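Local coordinates for protein methyltransferase (Geobacter sulfurreducens PCA, PDB 3C3P) that probably transfers methyl groups from S-adenosyl-L-methionine to oxygen atoms of an acceptor, at residues A[39-53]-A[66-78]. Residues are numbered along the deposited sequence; the frame is centred on the assembly and turned at random.
Sequences IVDRQTGRLLYLLAR and GLGCASWWFARAI. With EDO (1,2-ethanediol), chain R.
W73 laid flat against G45 is the centre of this helix-helix contact, in which helices 42-53 and 69-75 pack side by side in the Rossmann-like methyltransferase fold, their axes 8.5 Å apart and inclined at 41°. G45 CA sits over the middle of the indole, 3.5 Å from the centroid of the five-membered ring, a CH-pi contact. A CB on G45 would run into W73 CE2, so its absence lets the helices come this close. With CG anti to its carbonyl carbon (chi1 -69°), W73 reaches across to helix 42-53, and its far rim comes to CG of R46, 4.0 Å from CZ3. W72 turns its ring edge, at CZ3, onto the opposite indole face. An alanine in place of W73 would probably open a large gap over G45 and leave the W72 ring without its neighbour.

Toward the C-terminal ends the fit is close: A52 CB meets A77 CB at 3.5 Å and lies at the edge of the F74 ring, whose CZ touches both methyls of L48. Y49, its CG anti to the backbone N (chi1 178°), swings its ring edge onto the backbone carbonyls of W73 and R76. R53 NH1 donates to Y49 OH (2.9 Å), which lies in the guanidinium plane and is linked through a water to R76 O. At the other end, C69 SG nears V40 CB at 3.9 Å.

Helix 23-34 flanks the contact through A32, beside I39 and L67, and through V24 and V25, against W72. Beneath lies the central sheet: V40, L48 and A70 touch F131 of strand 127-133, while F74 meets V84 of strand 83-88. R46 bonds to T194 O of the second subunit, whose F193 ring meets Y49.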
loop_
_atom_site.group_PDB
_atom_site.type_symbol
_atom_site.label_atom_id
_atom_site.label_comp_id
_atom_site.label_asym_id
_atom_site.label_seq_id
_atom_site.Cartn_x
_atom_site.Cartn_y
_atom_site.Cartn_z
ATOM N N ILE A 39 -17.537 10.531 -1.104
ATOM C CA ILE A 39 -17.145 9.143 -0.791
ATOM C C ILE A 39 -15.859 8.726 -1.514
ATOM O O ILE A 39 -15.460 9.286 -2.538
ATOM C CB ILE A 39 -18.277 8.074 -1.084
ATOM C CG1 ILE A 39 -18.555 7.927 -2.587
ATOM C CG2 ILE A 39 -19.567 8.378 -0.283
ATOM C CD1 ILE A 39 -19.545 6.794 -2.919
ATOM N N VAL A 40 -15.210 7.748 -0.907
ATOM C CA VAL A 40 -13.988 7.133 -1.424
ATOM C C VAL A 40 -14.181 6.593 -2.853
ATOM O O VAL A 40 -15.080 5.794 -3.050
ATOM C CB VAL A 40 -13.523 5.983 -0.432
ATOM C CG1 VAL A 40 -12.663 4.946 -1.084
ATOM C CG2 VAL A 40 -12.833 6.605 0.798
ATOM N N ASP A 41 -13.380 7.019 -3.843
ATOM C CA ASP A 41 -13.536 6.453 -5.215
ATOM C C ASP A 41 -13.092 4.967 -5.254
ATOM O O ASP A 41 -12.499 4.456 -4.296
ATOM C CB ASP A 41 -12.928 7.295 -6.376
ATOM C CG ASP A 41 -11.394 7.344 -6.435
ATOM O OD1 ASP A 41 -10.638 6.611 -5.751
ATOM O OD2 ASP A 41 -10.924 8.127 -7.293
ATOM N N ARG A 42 -13.357 4.300 -6.371
ATOM C CA ARG A 42 -13.029 2.851 -6.480
ATOM C C ARG A 42 -11.566 2.502 -6.390
ATOM O O ARG A 42 -11.226 1.522 -5.757
ATOM C CB ARG A 42 -13.594 2.201 -7.749
ATOM C CG ARG A 42 -15.092 1.968 -7.728
ATOM C CD ARG A 42 -15.570 1.349 -9.047
ATOM N NE ARG A 42 -15.119 -0.031 -9.292
ATOM C CZ ARG A 42 -15.270 -0.644 -10.472
ATOM N NH1 ARG A 42 -15.756 0.026 -11.494
ATOM N NH2 ARG A 42 -14.863 -1.885 -10.665
ATOM N N GLN A 43 -10.695 3.279 -7.018
ATOM C CA GLN A 43 -9.265 2.972 -6.973
ATOM C C GLN A 43 -8.781 3.070 -5.533
ATOM O O GLN A 43 -7.934 2.291 -5.084
ATOM C CB GLN A 43 -8.451 3.918 -7.858
ATOM C CG GLN A 43 -8.761 3.792 -9.349
ATOM C CD GLN A 43 -8.336 2.464 -9.927
ATOM O OE1 GLN A 43 -7.699 1.664 -9.254
ATOM N NE2 GLN A 43 -8.639 2.247 -11.195
ATOM N N THR A 44 -9.341 4.038 -4.807
ATOM C CA THR A 44 -8.966 4.269 -3.422
ATOM C C THR A 44 -9.504 3.165 -2.521
ATOM O O THR A 44 -8.792 2.663 -1.660
ATOM C CB THR A 44 -9.407 5.691 -2.930
ATOM O OG1 THR A 44 -8.768 6.675 -3.758
ATOM C CG2 THR A 44 -9.011 5.928 -1.482
ATOM N N GLY A 45 -10.745 2.775 -2.736
ATOM C CA GLY A 45 -11.354 1.725 -1.930
ATOM C C GLY A 45 -10.596 0.422 -2.125
ATOM O O GLY A 45 -10.364 -0.317 -1.176
ATOM N N ARG A 46 -10.210 0.153 -3.368
ATOM C CA ARG A 46 -9.462 -1.091 -3.682
ATOM C C ARG A 46 -8.126 -1.101 -2.925
ATOM O O ARG A 46 -7.688 -2.120 -2.415
ATOM C CB ARG A 46 -9.282 -1.284 -5.197
ATOM C CG ARG A 46 -10.588 -1.582 -5.930
ATOM C CD ARG A 46 -10.403 -1.822 -7.430
ATOM N NE ARG A 46 -9.532 -2.953 -7.748
ATOM C CZ ARG A 46 -9.955 -4.210 -7.805
ATOM N NH1 ARG A 46 -11.213 -4.496 -7.547
ATOM N NH2 ARG A 46 -9.124 -5.187 -8.090
ATOM N N LEU A 47 -7.520 0.067 -2.788
ATOM C CA LEU A 47 -6.243 0.173 -2.063
ATOM C C LEU A 47 -6.499 -0.107 -0.607
ATOM O O LEU A 47 -5.706 -0.784 0.036
ATOM C CB LEU A 47 -5.584 1.531 -2.204
ATOM C CG LEU A 47 -4.255 1.672 -1.448
ATOM C CD1 LEU A 47 -3.208 0.694 -1.975
ATOM C CD2 LEU A 47 -3.784 3.135 -1.507
ATOM N N LEU A 48 -7.614 0.398 -0.094
ATOM C CA LEU A 48 -7.974 0.179 1.316
ATOM C C LEU A 48 -8.119 -1.309 1.585
ATOM O O LEU A 48 -7.630 -1.850 2.563
ATOM C CB LEU A 48 -9.287 0.853 1.697
ATOM C CG LEU A 48 -9.340 2.395 1.681
ATOM C CD1 LEU A 48 -10.690 2.917 2.230
ATOM C CD2 LEU A 48 -8.230 2.997 2.476
ATOM N N TYR A 49 -8.861 -1.944 0.705
ATOM C CA TYR A 49 -9.065 -3.404 0.788
ATOM C C TYR A 49 -7.743 -4.167 0.811
ATOM O O TYR A 49 -7.520 -5.013 1.657
ATOM C CB TYR A 49 -9.918 -3.915 -0.380
ATOM C CG TYR A 49 -10.122 -5.441 -0.361
ATOM C CD1 TYR A 49 -11.176 -6.025 0.338
ATOM C CD2 TYR A 49 -9.234 -6.280 -1.023
ATOM C CE1 TYR A 49 -11.353 -7.421 0.350
ATOM C CE2 TYR A 49 -9.386 -7.664 -1.006
ATOM C CZ TYR A 49 -10.447 -8.229 -0.311
ATOM O OH TYR A 49 -10.577 -9.603 -0.315
ATOM N N LEU A 50 -6.865 -3.836 -0.126
ATOM C CA LEU A 50 -5.590 -4.531 -0.243
ATOM C C LEU A 50 -4.731 -4.322 0.994
ATOM O O LEU A 50 -4.147 -5.272 1.527
ATOM C CB LEU A 50 -4.848 -4.179 -1.548
ATOM C CG LEU A 50 -3.600 -5.060 -1.780
ATOM C CD1 LEU A 50 -3.400 -5.454 -3.265
ATOM C CD2 LEU A 50 -2.349 -4.380 -1.143
ATOM N N LEU A 51 -4.668 -3.090 1.474
ATOM C CA LEU A 51 -3.841 -2.814 2.663
ATOM C C LEU A 51 -4.359 -3.582 3.886
ATOM O O LEU A 51 -3.604 -4.105 4.727
ATOM C CB LEU A 51 -3.802 -1.291 2.941
ATOM C CG LEU A 51 -3.042 -0.422 1.933
ATOM C CD1 LEU A 51 -3.295 1.057 2.218
ATOM C CD2 LEU A 51 -1.544 -0.744 1.918
ATOM N N ALA A 52 -5.674 -3.680 3.971
ATOM C CA ALA A 52 -6.329 -4.342 5.094
ATOM C C ALA A 52 -6.068 -5.831 5.014
ATOM O O ALA A 52 -5.789 -6.477 6.008
ATOM C CB ALA A 52 -7.844 -4.033 5.128
ATOM N N ARG A 53 -6.125 -6.378 3.809
ATOM C CA ARG A 53 -5.821 -7.808 3.654
ATOM C C ARG A 53 -4.384 -8.129 4.092
ATOM O O ARG A 53 -4.137 -9.098 4.778
ATOM C CB ARG A 53 -5.998 -8.307 2.227
ATOM C CG ARG A 53 -7.420 -8.477 1.750
ATOM C CD ARG A 53 -8.285 -9.375 2.655
ATOM N NE ARG A 53 -7.826 -10.755 2.821
ATOM C CZ ARG A 53 -8.209 -11.787 2.074
ATOM N NH1 ARG A 53 -9.037 -11.634 1.042
ATOM N NH2 ARG A 53 -7.712 -12.974 2.354
ATOM N N GLY A 66 -19.085 8.671 5.357
ATOM C CA GLY A 66 -20.157 8.951 4.429
ATOM C C GLY A 66 -20.640 7.669 3.769
ATOM O O GLY A 66 -19.891 6.971 3.057
ATOM N N LEU A 67 -21.908 7.379 4.062
ATOM C CA LEU A 67 -22.637 6.216 3.560
ATOM C C LEU A 67 -22.008 4.887 3.949
ATOM O O LEU A 67 -22.407 3.843 3.441
ATOM C CB LEU A 67 -22.783 6.272 2.031
ATOM C CG LEU A 67 -23.509 7.465 1.419
ATOM C CD1 LEU A 67 -23.522 7.274 -0.079
ATOM C CD2 LEU A 67 -24.926 7.632 1.955
ATOM N N GLY A 68 -21.080 4.927 4.889
ATOM C CA GLY A 68 -20.386 3.714 5.321
ATOM C C GLY A 68 -19.493 3.174 4.208
ATOM O O GLY A 68 -19.144 1.996 4.169
ATOM N N CYS A 69 -19.093 4.056 3.314
ATOM C CA CYS A 69 -18.264 3.626 2.182
ATOM C C CYS A 69 -16.918 2.993 2.579
ATOM O O CYS A 69 -16.533 1.938 2.071
ATOM C CB CYS A 69 -18.021 4.784 1.218
ATOM S SG CYS A 69 -17.078 4.287 -0.229
ATOM N N ALA A 70 -16.202 3.649 3.479
ATOM C CA ALA A 70 -14.893 3.149 3.932
ATOM C C ALA A 70 -15.054 1.833 4.674
ATOM O O ALA A 70 -14.311 0.869 4.470
ATOM C CB ALA A 70 -14.185 4.197 4.841
ATOM N N SER A 71 -16.077 1.795 5.510
ATOM C CA SER A 71 -16.380 0.607 6.333
ATOM C C SER A 71 -16.760 -0.575 5.458
ATOM O O SER A 71 -16.504 -1.729 5.791
ATOM C CB SER A 71 -17.501 0.916 7.323
ATOM O OG SER A 71 -17.137 1.982 8.186
ATOM N N TRP A 72 -17.348 -0.264 4.308
ATOM C CA TRP A 72 -17.772 -1.301 3.388
ATOM C C TRP A 72 -16.523 -2.019 2.853
ATOM O O TRP A 72 -16.458 -3.255 2.833
ATOM C CB TRP A 72 -18.650 -0.715 2.281
ATOM C CG TRP A 72 -19.175 -1.737 1.415
ATOM C CD1 TRP A 72 -20.315 -2.489 1.605
ATOM C CD2 TRP A 72 -18.604 -2.184 0.205
ATOM N NE1 TRP A 72 -20.477 -3.367 0.567
ATOM C CE2 TRP A 72 -19.432 -3.204 -0.302
ATOM C CE3 TRP A 72 -17.472 -1.828 -0.506
ATOM C CZ2 TRP A 72 -19.159 -3.855 -1.496
ATOM C CZ3 TRP A 72 -17.203 -2.489 -1.689
ATOM C CH2 TRP A 72 -18.031 -3.480 -2.168
ATOM N N TRP A 73 -15.519 -1.234 2.472
ATOM C CA TRP A 73 -14.255 -1.790 1.923
ATOM C C TRP A 73 -13.494 -2.589 2.963
ATOM O O TRP A 73 -13.004 -3.692 2.709
ATOM C CB TRP A 73 -13.347 -0.702 1.326
ATOM C CG TRP A 73 -13.902 -0.110 0.069
ATOM C CD1 TRP A 73 -14.630 1.042 -0.046
ATOM C CD2 TRP A 73 -13.817 -0.668 -1.240
ATOM N NE1 TRP A 73 -14.986 1.243 -1.366
ATOM C CE2 TRP A 73 -14.516 0.198 -2.113
ATOM C CE3 TRP A 73 -13.257 -1.840 -1.760
ATOM C CZ2 TRP A 73 -14.624 -0.045 -3.475
ATOM C CZ3 TRP A 73 -13.375 -2.083 -3.112
ATOM C CH2 TRP A 73 -14.060 -1.187 -3.955
ATOM N N PHE A 74 -13.427 -2.022 4.156
ATOM C CA PHE A 74 -12.731 -2.680 5.269
ATOM C C PHE A 74 -13.436 -3.963 5.764
ATOM O O PHE A 74 -12.776 -4.965 6.091
ATOM C CB PHE A 74 -12.522 -1.726 6.450
ATOM C CG PHE A 74 -11.531 -0.629 6.186
ATOM C CD1 PHE A 74 -10.203 -0.944 5.894
ATOM C CD2 PHE A 74 -11.878 0.697 6.329
ATOM C CE1 PHE A 74 -9.252 0.050 5.678
ATOM C CE2 PHE A 74 -10.921 1.698 6.124
ATOM C CZ PHE A 74 -9.612 1.368 5.803
ATOM N N ALA A 75 -14.766 -3.925 5.835
ATOM C CA ALA A 75 -15.546 -5.071 6.328
ATOM C C ALA A 75 -15.311 -6.319 5.492
ATOM O O ALA A 75 -15.299 -7.444 5.991
ATOM C CB ALA A 75 -17.061 -4.739 6.375
ATOM N N ARG A 76 -15.127 -6.077 4.214
ATOM C CA ARG A 76 -14.921 -7.138 3.223
ATOM C C ARG A 76 -13.569 -7.805 3.350
ATOM O O ARG A 76 -13.373 -8.916 2.874
ATOM C CB ARG A 76 -15.018 -6.570 1.793
ATOM C CG ARG A 76 -16.353 -5.918 1.448
ATOM C CD ARG A 76 -16.594 -5.848 -0.069
ATOM N NE ARG A 76 -16.392 -7.176 -0.664
ATOM C CZ ARG A 76 -16.878 -7.612 -1.820
ATOM N NH1 ARG A 76 -17.737 -6.889 -2.530
ATOM N NH2 ARG A 76 -16.553 -8.839 -2.224
ATOM N N ALA A 77 -12.661 -7.105 4.022
ATOM C CA ALA A 77 -11.257 -7.530 4.180
ATOM C C ALA A 77 -10.881 -8.214 5.474
ATOM O O ALA A 77 -9.750 -8.670 5.620
ATOM C CB ALA A 77 -10.332 -6.285 3.995
ATOM N N ILE A 78 -11.829 -8.306 6.395
ATOM C CA ILE A 78 -11.539 -8.890 7.718
ATOM C C ILE A 78 -12.307 -10.155 8.064
ATOM O O ILE A 78 -13.374 -10.457 7.504
ATOM C CB ILE A 78 -11.774 -7.827 8.865
ATOM C CG1 ILE A 78 -13.257 -7.512 9.023
ATOM C CG2 ILE A 78 -10.966 -6.514 8.610
ATOM C CD1 ILE A 78 -13.592 -6.758 10.290
HETATM C C1 EDO R . -0.598 -12.327 4.368
HETATM O O1 EDO R . -0.472 -11.024 3.838
HETATM C C2 EDO R . -1.912 -12.281 5.038
HETATM O O2 EDO R . -2.941 -11.739 4.230
HETATM O O HOH W 1 -12.890 -10.354 0.466
#